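PDB 5KZL: heme oxygenase from Leptospira interrogans, which probably catalyses the oxygen-dependent opening of the porphyrin ring of heme to biliverdin, with release of iron and carbon monoxide, as heme oxygenases do. Local coordinates for residues E59-L62 with E63-K66; K41-Y44 with A45-L48; V186-S189 with E190-S193. The protein carries 1 engineered substitution. All coordinates share one frame; numbering follows the deposited sequence.

Contact 1 (E59-L62 with E63-K66)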
ATOM      1  N   GLU A  59       2.391   7.667   5.568  1.00  5.88           N
ATOM      2  CA  GLU A  59       1.408   8.579   6.170  1.00  6.36           C
ATOM      3  C   GLU A  59       2.077   9.741   6.879  1.00 10.81           C
ATOM      4  O   GLU A  59       1.579  10.866   6.787  1.00 10.19           O
ATOM      5  CB  GLU A  59       0.392   7.822   7.034  1.00  7.09           C
ATOM      6  CG  GLU A  59      -0.376   6.897   6.086  1.00 12.10           C
ATOM      7  CD  GLU A  59      -1.118   5.646   6.516  1.00 17.82           C
ATOM      8  OE1 GLU A  59      -1.374   5.458   7.725  1.00 10.92           O
ATOM      9  OE2 GLU A  59      -1.526   4.889   5.606  1.00  8.05           O
ATOM     10  N   GLU A  60       3.267   9.516   7.450  1.00  7.36           N
ATOM     11  CA  GLU A  60       4.024  10.625   8.040  1.00  5.94           C
ATOM     12  C   GLU A  60       4.413  11.636   6.940  1.00  9.35           C
ATOM     13  O   GLU A  60       4.226  12.845   7.094  1.00  7.24           O
ATOM     14  CB  GLU A  60       5.285  10.088   8.713  1.00  6.89           C
ATOM     15  CG  GLU A  60       5.049   9.630  10.132  1.00 18.30           C
ATOM     16  CD  GLU A  60       6.267   9.013  10.794  1.00 44.42           C
ATOM     17  OE1 GLU A  60       7.382   9.124  10.229  1.00 37.53           O
ATOM     18  OE2 GLU A  60       6.101   8.399  11.874  1.00 38.62           O
ATOM     19  N   GLU A  61       4.910  11.116   5.817  1.00  7.67           N
ATOM     20  CA  GLU A  61       5.374  11.906   4.681  1.00  7.04           C
ATOM     21  C   GLU A  61       4.238  12.542   3.870  1.00 10.01           C
ATOM     22  O   GLU A  61       4.376  13.691   3.442  1.00  9.37           O
ATOM     23  CB  GLU A  61       6.334  11.065   3.811  1.00  8.00           C
ATOM     24  CG  GLU A  61       7.586  10.573   4.554  1.00  9.45           C
ATOM     25  CD  GLU A  61       8.269  11.562   5.484  1.00 17.32           C
ATOM     26  OE1 GLU A  61       8.388  12.757   5.129  1.00 13.92           O
ATOM     27  OE2 GLU A  61       8.673  11.141   6.587  1.00 11.77           O
ATOM     28  N   LEU A  62       3.103  11.846   3.687  1.00  6.76           N
ATOM     29  CA  LEU A  62       1.948  12.428   2.990  1.00  6.62           C
ATOM     30  C   LEU A  62       1.337  13.575   3.815  1.00 11.37           C
ATOM     31  O   LEU A  62       0.908  14.584   3.248  1.00 11.48           O
ATOM     32  CB  LEU A  62       0.892  11.356   2.665  1.00  6.14           C
ATOM     33  CG  LEU A  62       1.258  10.398   1.514  1.00  8.34           C
ATOM     34  CD1 LEU A  62       0.275   9.245   1.464  1.00 10.32           C
ATOM     35  CD2 LEU A  62       1.293  11.142   0.131  1.00  9.66           C
ATOM     36  N   GLU A  63       1.338  13.435   5.160  1.00  7.49           N
ATOM     37  CA  GLU A  63       0.832  14.483   6.048  1.00  6.65           C
ATOM     38  C   GLU A  63       1.769  15.677   6.007  1.00 11.47           C
ATOM     39  O   GLU A  63       1.303  16.815   5.913  1.00 11.49           O
ATOM     40  CB  GLU A  63       0.683  13.945   7.483  1.00  7.14           C
ATOM     41  CG  GLU A  63      -0.579  13.126   7.682  1.00 12.39           C
ATOM     42  CD  GLU A  63      -1.840  13.957   7.624  1.00 13.13           C
ATOM     43  OE1 GLU A  63      -1.962  14.875   8.467  1.00 13.48           O
ATOM     44  OE2 GLU A  63      -2.677  13.724   6.719  1.00 10.29           O
ATOM     45  N   ARG A  64       3.091  15.418   6.032  1.00  6.89           N
ATOM     46  CA  ARG A  64       4.117  16.464   5.977  1.00  7.14           C
ATOM     47  C   ARG A  64       3.985  17.281   4.694  1.00 11.08           C
ATOM     48  O   ARG A  64       4.093  18.512   4.739  1.00 12.37           O
ATOM     49  CB  ARG A  64       5.521  15.838   6.013  1.00  8.16           C
ATOM     50  CG  ARG A  64       6.635  16.844   6.354  1.00 14.67           C
ATOM     51  CD  ARG A  64       8.044  16.262   6.399  1.00 19.73           C
ATOM     52  NE  ARG A  64       8.109  14.911   6.971  1.00 30.06           N
ATOM     53  CZ  ARG A  64       8.138  14.630   8.273  1.00 45.57           C
ATOM     54  NH1 ARG A  64       8.107  15.607   9.175  1.00 33.95           N
ATOM     55  NH2 ARG A  64       8.182  13.370   8.682  1.00 27.47           N
ATOM     56  N   ASN A  65       3.719  16.601   3.559  1.00  7.77           N
ATOM     57  CA  ASN A  65       3.598  17.240   2.260  1.00  7.70           C
ATOM     58  C   ASN A  65       2.168  17.468   1.798  1.00 10.58           C
ATOM     59  O   ASN A  65       1.958  17.656   0.599  1.00  9.25           O
ATOM     60  CB  ASN A  65       4.375  16.434   1.214  1.00  6.04           C
ATOM     61  CG  ASN A  65       5.853  16.426   1.468  1.00 17.83           C
ATOM     62  OD1 ASN A  65       6.541  17.455   1.357  1.00 13.90           O
ATOM     63  ND2 ASN A  65       6.337  15.309   1.953  1.00 10.92           N
ATOM     64  N   LYS A  66       1.188  17.499   2.721  1.00 10.93           N
ATOM     65  CA  LYS A  66      -0.229  17.609   2.331  1.00 11.09           C
ATOM     66  C   LYS A  66      -0.574  18.875   1.525  1.00 15.51           C
ATOM     67  O   LYS A  66      -1.506  18.819   0.715  1.00 15.39           O
ATOM     68  CB  LYS A  66      -1.174  17.451   3.543  1.00 12.95           C
ATOM     69  CG  LYS A  66      -1.152  18.608   4.539  1.00 20.37           C
ATOM     70  CD  LYS A  66      -2.294  18.492   5.561  1.00 24.62           C
ATOM     71  CE  LYS A  66      -2.015  17.439   6.601  1.00 19.55           C
ATOM     72  NZ  LYS A  66      -3.022  17.432   7.705  1.00 14.67           N
TER
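Arg64 lies alongside Glu61, one helical turn away, and grips its carboxylate side-on with two nitrogens. NE donates to OE1 of Glu61 at 2.8 Å, almost straight at 173°, while NH2 of Arg64 reaches OE2 of Glu61 at 3.1 Å. Both oxygens lie close to the guanidinium plane and are met on their syn sides, though the donors sit well out of the carboxylate plane, the two flat groups being turned 28° apart. In Glu61 a bend at chi2 (-42°) carries the carboxylate round to Arg64, which bends in turn at chi3. The pair sits in the last turn of helix 41-64, where Asn65 is the first residue to leave helical geometry. Here the carbonyl O of Glu61 takes two bonds from Asn65, one from the backbone N at 3.0 Å and a noticeably bent one from side-chain ND2 at 2.9 Å, arriving from opposite faces of its plane. A short amide suits this place because it can fold back onto the carbonyl four residues earlier, adding a side-chain donor to the ordinary backbone bond. NZ of Lys66 bridges to OE1 of Glu63. Farther out, Ser118 OG bonds to Glu61 OE1, Tyr80 holds Glu63 OE2, and Leu62 packs on Leu125 and Tyr133 of helix 125-151.

Contact 2 (K41-Y44 with A45-L48)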
ATOM      1  N   LYS A  41      -0.327 -18.276  10.048  1.00 15.54           N
ATOM      2  CA  LYS A  41      -0.498 -17.229  11.062  1.00 15.16           C
ATOM      3  C   LYS A  41       0.767 -16.378  11.275  1.00 16.52           C
ATOM      4  O   LYS A  41       0.717 -15.151  11.181  1.00 13.29           O
ATOM      5  CB  LYS A  41      -0.912 -17.886  12.391  1.00 18.97           C
ATOM      6  CG  LYS A  41      -1.669 -16.984  13.338  1.00 37.02           C
ATOM      7  CD  LYS A  41      -1.782 -17.649  14.717  1.00 43.90           C
ATOM      8  CE  LYS A  41      -1.097 -16.872  15.829  1.00 40.08           C
ATOM      9  NZ  LYS A  41      -1.518 -15.435  15.887  1.00 13.95           N
ATOM     10  N   GLY A  42       1.873 -17.049  11.573  1.00 13.91           N
ATOM     11  CA  GLY A  42       3.164 -16.433  11.856  1.00 13.43           C
ATOM     12  C   GLY A  42       3.677 -15.602  10.713  1.00 15.61           C
ATOM     13  O   GLY A  42       4.028 -14.444  10.909  1.00 14.73           O
ATOM     14  N   THR A  43       3.695 -16.190   9.505  1.00 12.41           N
ATOM     15  CA  THR A  43       4.145 -15.535   8.277  1.00 11.74           C
ATOM     16  C   THR A  43       3.243 -14.340   7.937  1.00 11.20           C
ATOM     17  O   THR A  43       3.734 -13.264   7.611  1.00  9.74           O
ATOM     18  CB  THR A  43       4.264 -16.576   7.157  1.00 20.35           C
ATOM     19  OG1 THR A  43       5.144 -17.619   7.601  1.00 23.18           O
ATOM     20  CG2 THR A  43       4.810 -15.990   5.888  1.00 17.40           C
ATOM     21  N   TYR A  44       1.929 -14.531   8.049  1.00  8.16           N
ATOM     22  CA  TYR A  44       0.968 -13.471   7.783  1.00  7.32           C
ATOM     23  C   TYR A  44       1.192 -12.254   8.702  1.00 11.13           C
ATOM     24  O   TYR A  44       1.145 -11.107   8.242  1.00 10.61           O
ATOM     25  CB  TYR A  44      -0.480 -13.996   7.882  1.00  7.40           C
ATOM     26  CG  TYR A  44      -1.470 -12.933   7.459  1.00  6.86           C
ATOM     27  CD1 TYR A  44      -1.623 -12.589   6.116  1.00  9.30           C
ATOM     28  CD2 TYR A  44      -2.253 -12.268   8.398  1.00  6.94           C
ATOM     29  CE1 TYR A  44      -2.522 -11.603   5.722  1.00  9.50           C
ATOM     30  CE2 TYR A  44      -3.143 -11.264   8.015  1.00  7.08           C
ATOM     31  CZ  TYR A  44      -3.277 -10.941   6.674  1.00 10.84           C
ATOM     32  OH  TYR A  44      -4.135  -9.943   6.289  1.00  9.48           O
ATOM     33  N   ALA A  45       1.417 -12.510  10.005  1.00  8.86           N
ATOM     34  CA  ALA A  45       1.662 -11.454  10.995  1.00  8.87           C
ATOM     35  C   ALA A  45       2.941 -10.638  10.666  1.00 10.58           C
ATOM     36  O   ALA A  45       2.901  -9.404  10.769  1.00 10.55           O
ATOM     37  CB  ALA A  45       1.722 -12.055  12.393  1.00  9.26           C
ATOM     38  N   ARG A  46       4.043 -11.314  10.229  1.00  7.38           N
ATOM     39  CA  ARG A  46       5.297 -10.659   9.836  0.50  6.56           C
ATOM     40  C   ARG A  46       5.052  -9.790   8.599  1.00 10.27           C
ATOM     41  O   ARG A  46       5.602  -8.688   8.501  1.00  8.80           O
ATOM     42  CB  ARG A  46       6.425 -11.691   9.599  0.50  5.27           C
ATOM     43  CG  ARG A  46       6.791 -12.474  10.867  0.50  3.00           C
ATOM     44  CD  ARG A  46       8.028 -13.350  10.705  0.50  3.00           C
ATOM     45  NE  ARG A  46       7.765 -14.582   9.960  0.50 11.81           N
ATOM     46  CZ  ARG A  46       7.302 -15.703  10.506  0.50 30.85           C
ATOM     47  NH1 ARG A  46       7.015 -15.751  11.800  0.50 23.37           N
ATOM     48  NH2 ARG A  46       7.109 -16.780   9.758  0.50 17.15           N
ATOM     49  N   HIS A  47       4.177 -10.258   7.693  1.00  7.72           N
ATOM     50  CA  HIS A  47       3.777  -9.538   6.495  1.00  9.92           C
ATOM     51  C   HIS A  47       3.071  -8.217   6.928  1.00 13.00           C
ATOM     52  O   HIS A  47       3.418  -7.152   6.405  1.00 12.56           O
ATOM     53  CB  HIS A  47       2.899 -10.480   5.653  1.00 12.48           C
ATOM     54  CG  HIS A  47       1.823  -9.832   4.852  1.00 17.37           C
ATOM     55  ND1 HIS A  47       2.058  -9.393   3.564  1.00 21.01           N
ATOM     56  CD2 HIS A  47       0.511  -9.663   5.142  1.00 20.70           C
ATOM     57  CE1 HIS A  47       0.890  -8.948   3.119  1.00 20.99           C
ATOM     58  NE2 HIS A  47      -0.058  -9.054   4.047  1.00 20.95           N
ATOM     59  N   LEU A  48       2.159  -8.272   7.940  1.00  9.34           N
ATOM     60  CA  LEU A  48       1.515  -7.057   8.480  1.00  8.11           C
ATOM     61  C   LEU A  48       2.522  -6.129   9.158  1.00 10.83           C
ATOM     62  O   LEU A  48       2.339  -4.920   9.096  1.00  9.20           O
ATOM     63  CB  LEU A  48       0.353  -7.357   9.476  1.00  8.36           C
ATOM     64  CG  LEU A  48      -0.829  -8.191   8.964  1.00 13.48           C
ATOM     65  CD1 LEU A  48      -1.728  -8.629  10.111  1.00 12.93           C
ATOM     66  CD2 LEU A  48      -1.626  -7.469   7.881  1.00 17.21           C
TER
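Four backbone bonds join the first two turns of helix 41-64, Ala45, Arg46, His47 and Leu48 each donating N-H to the carbonyl four residues earlier; the bond from Ala45 N to Lys41 O measures 3.0 Å. Above this frame Arg46, modelled in two positions, folds back toward the start of the helix in the one described here. In that conformer its chain bends at chi3 (-77°), laying one face of the guanidinium over the backbone, with Gly42 O and Thr43 N both beneath the rim of that face. Glycine would suit position 42 for this conformer, bringing no side chain under the arginine: NH1 of Arg46 comes to 3.5 Å from C of Gly42. NH2 of Arg46 then lies 3.0 Å from OG1 of Thr43, whose hydroxyl stands beside its own backbone N. This is the N-terminal end of a helix, and just before it Glu40 accepts from the backbone N atoms of Gly42 and Thr43, a carboxylate well suited to amides that have no earlier turn to bond to.

On the buried side Tyr44 packs against the next turn. With CG anti to the backbone N (chi1 -174°), its ring crosses His47 and Leu48 at a slant, CE2 of Tyr44 meeting CD1 of Leu48 at 3.7 Å and CE1 of Tyr44 meeting CD2 of His47 at 3.6 Å. The two rings are inclined at 35°. His47 also turns its edge to the carbonyl O of Tyr44. Beyond them, Tyr162 bonds to the tyrosine hydroxyl, Phe30 and Phe51 meet the His47 ring, and Leu48 packs against Leu85, Leu89 and Phe92 of helix 82-93.

Contact 3 (V186-S189 with E190-S193)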
ATOM      1  N   VAL A 186       0.819  18.229 -13.412  1.00  7.95           N
ATOM      2  CA  VAL A 186       2.117  17.719 -13.851  1.00  8.03           C
ATOM      3  C   VAL A 186       2.137  17.583 -15.365  1.00 10.80           C
ATOM      4  O   VAL A 186       1.088  17.291 -15.960  1.00  8.42           O
ATOM      5  CB  VAL A 186       2.559  16.396 -13.142  1.00 12.45           C
ATOM      6  CG1 VAL A 186       2.859  16.631 -11.670  1.00 12.44           C
ATOM      7  CG2 VAL A 186       1.534  15.270 -13.317  1.00 12.27           C
ATOM      8  N   ASN A 187       3.320  17.774 -15.998  1.00  7.61           N
ATOM      9  CA  ASN A 187       3.387  17.600 -17.440  1.00  7.07           C
ATOM     10  C   ASN A 187       3.697  16.142 -17.771  1.00 10.36           C
ATOM     11  O   ASN A 187       3.969  15.353 -16.867  1.00  9.43           O
ATOM     12  CB  ASN A 187       4.340  18.613 -18.102  1.00  7.51           C
ATOM     13  CG  ASN A 187       5.773  18.513 -17.647  1.00 14.99           C
ATOM     14  OD1 ASN A 187       6.319  17.423 -17.415  1.00 10.47           O
ATOM     15  ND2 ASN A 187       6.434  19.659 -17.530  1.00 13.28           N
ATOM     16  N   ASP A 188       3.716  15.780 -19.058  1.00 10.05           N
ATOM     17  CA  ASP A 188       3.931  14.391 -19.462  1.00 11.28           C
ATOM     18  C   ASP A 188       5.309  13.849 -19.050  1.00 13.69           C
ATOM     19  O   ASP A 188       5.404  12.684 -18.622  1.00 11.54           O
ATOM     20  CB  ASP A 188       3.630  14.228 -20.961  1.00 14.91           C
ATOM     21  CG  ASP A 188       2.125  14.378 -21.210  1.00 29.96           C
ATOM     22  OD1 ASP A 188       1.330  14.084 -20.278  1.00 28.52           O
ATOM     23  OD2 ASP A 188       1.743  14.840 -22.307  1.00 39.79           O
ATOM     24  N   SER A 189       6.340  14.711 -19.039  1.00 10.02           N
ATOM     25  CA  SER A 189       7.670  14.307 -18.566  1.00  9.41           C
ATOM     26  C   SER A 189       7.639  13.959 -17.078  1.00 13.07           C
ATOM     27  O   SER A 189       8.200  12.947 -16.646  1.00 12.74           O
ATOM     28  CB  SER A 189       8.697  15.396 -18.828  1.00 14.71           C
ATOM     29  OG  SER A 189       9.941  14.969 -18.299  1.00 23.63           O
ATOM     30  N   GLU A 190       6.969  14.797 -16.301  1.00  8.57           N
ATOM     31  CA  GLU A 190       6.760  14.569 -14.869  1.00  7.03           C
ATOM     32  C   GLU A 190       5.929  13.313 -14.612  1.00 11.91           C
ATOM     33  O   GLU A 190       6.200  12.597 -13.644  1.00 12.60           O
ATOM     34  CB  GLU A 190       6.099  15.783 -14.239  1.00  7.02           C
ATOM     35  CG  GLU A 190       7.020  16.981 -14.221  1.00  8.97           C
ATOM     36  CD  GLU A 190       6.431  18.276 -13.699  1.00 17.86           C
ATOM     37  OE1 GLU A 190       7.115  18.923 -12.878  1.00 21.07           O
ATOM     38  OE2 GLU A 190       5.336  18.683 -14.152  1.00 10.77           O
ATOM     39  N   LYS A 191       4.942  13.026 -15.477  1.00  8.14           N
ATOM     40  CA  LYS A 191       4.150  11.791 -15.349  1.00  7.60           C
ATOM     41  C   LYS A 191       5.047  10.572 -15.557  1.00 12.00           C
ATOM     42  O   LYS A 191       4.872   9.561 -14.875  1.00 10.02           O
ATOM     43  CB  LYS A 191       2.982  11.769 -16.342  1.00  8.90           C
ATOM     44  CG  LYS A 191       1.920  12.800 -16.044  1.00  9.61           C
ATOM     45  CD  LYS A 191       0.945  12.866 -17.213  1.00  9.92           C
ATOM     46  CE  LYS A 191       0.065  14.080 -17.114  1.00 15.88           C
ATOM     47  NZ  LYS A 191      -0.827  14.162 -18.310  1.00 13.44           N
ATOM     48  N   GLN A 192       6.040  10.676 -16.480  1.00  8.13           N
ATOM     49  CA  GLN A 192       7.022   9.612 -16.711  1.00  7.77           C
ATOM     50  C   GLN A 192       7.847   9.322 -15.461  1.00 11.18           C
ATOM     51  O   GLN A 192       8.117   8.143 -15.177  1.00 10.82           O
ATOM     52  CB  GLN A 192       7.923   9.913 -17.907  1.00  9.39           C
ATOM     53  CG  GLN A 192       7.256   9.661 -19.251  1.00 14.66           C
ATOM     54  CD  GLN A 192       6.812   8.218 -19.412  1.00 27.77           C
ATOM     55  OE1 GLN A 192       7.585   7.255 -19.303  1.00 25.12           O
ATOM     56  NE2 GLN A 192       5.545   8.040 -19.605  1.00 11.29           N
ATOM     57  N   SER A 193       8.241  10.383 -14.715  1.00  7.43           N
ATOM     58  CA  SER A 193       8.989  10.244 -13.454  1.00  7.78           C
ATOM     59  C   SER A 193       8.088   9.559 -12.414  1.00 10.91           C
ATOM     60  O   SER A 193       8.566   8.708 -11.641  1.00 10.49           O
ATOM     61  CB  SER A 193       9.451  11.606 -12.941  1.00 10.91           C
ATOM     62  OG  SER A 193      10.384  12.216 -13.822  1.00 17.84           O
TER
HETATM   63  O   HOH W   1      -0.807  17.115 -17.847  1.00 35.93           O
HETATM   64  O   HOH W   2       4.067  10.381 -19.986  1.00 24.61           O
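Asn187 and Glu190 exchange hydrogen bonds in both directions. OD1 of Asn187 accepts from the backbone N of Glu190 at 2.9 Å, nearly straight at 165°, and OE2 of Glu190 accepts from the backbone N of Asn187, also at 2.9 Å, through its anti lone pair. The asparagine can reach because its CG stands between the backbone N and the carbonyl carbon (chi1 61°), directing the amide oxygen over the first turn. This reciprocal pair is a capping box at the N-terminus of helix 188-210. Asparagine suits the N-cap with its short acceptor, and glutamate is long enough to return to the cap residue; the acids of Asp188 and Glu190, in the first turn, would probably be favoured by the helix dipole.

Among charged groups, Asp188 and Lys191 run side by side and form a salt bridge, NZ of Lys191 donating to OD1 of Asp188 at 2.9 Å. The same NZ donates to the backbone O of Met8, tying this turn to the N-terminal part of the chain.

Water extends the network. One molecule accepts from NZ of Lys191, its third partner, and donates to O of Val186; a second accepts from NE2 of Gln192 and donates to O of Asp188.

Apolar packing comes from Val186, whose CG2 touches CG of Lys191 at 3.7 Å. The Lys191 side chain also touches Leu10 and Ile13 of helix 10-17.

Overall arrangement
From the N terminus, contact 2 comes first, in the opening turns of helix 41-64, contact 1 follows at the end of that same helix, and contact 3 begins helix 188-210. The three lie in series: none nests within or crosses another, and, each being continuous in sequence, none closes a long loop. Contacts 1 and 2 thus mark the two ends of one helix, their centres about 27 Å apart. Contact 2 faces helices 29-36 and 82-93, contact 1 faces helices 105-120 and 125-151, and contact 3 meets helix 10-17. Contacts 2 and 3, with centres about 37 Å apart, lie on opposite sides of the centre of this all-helical heme oxygenase fold.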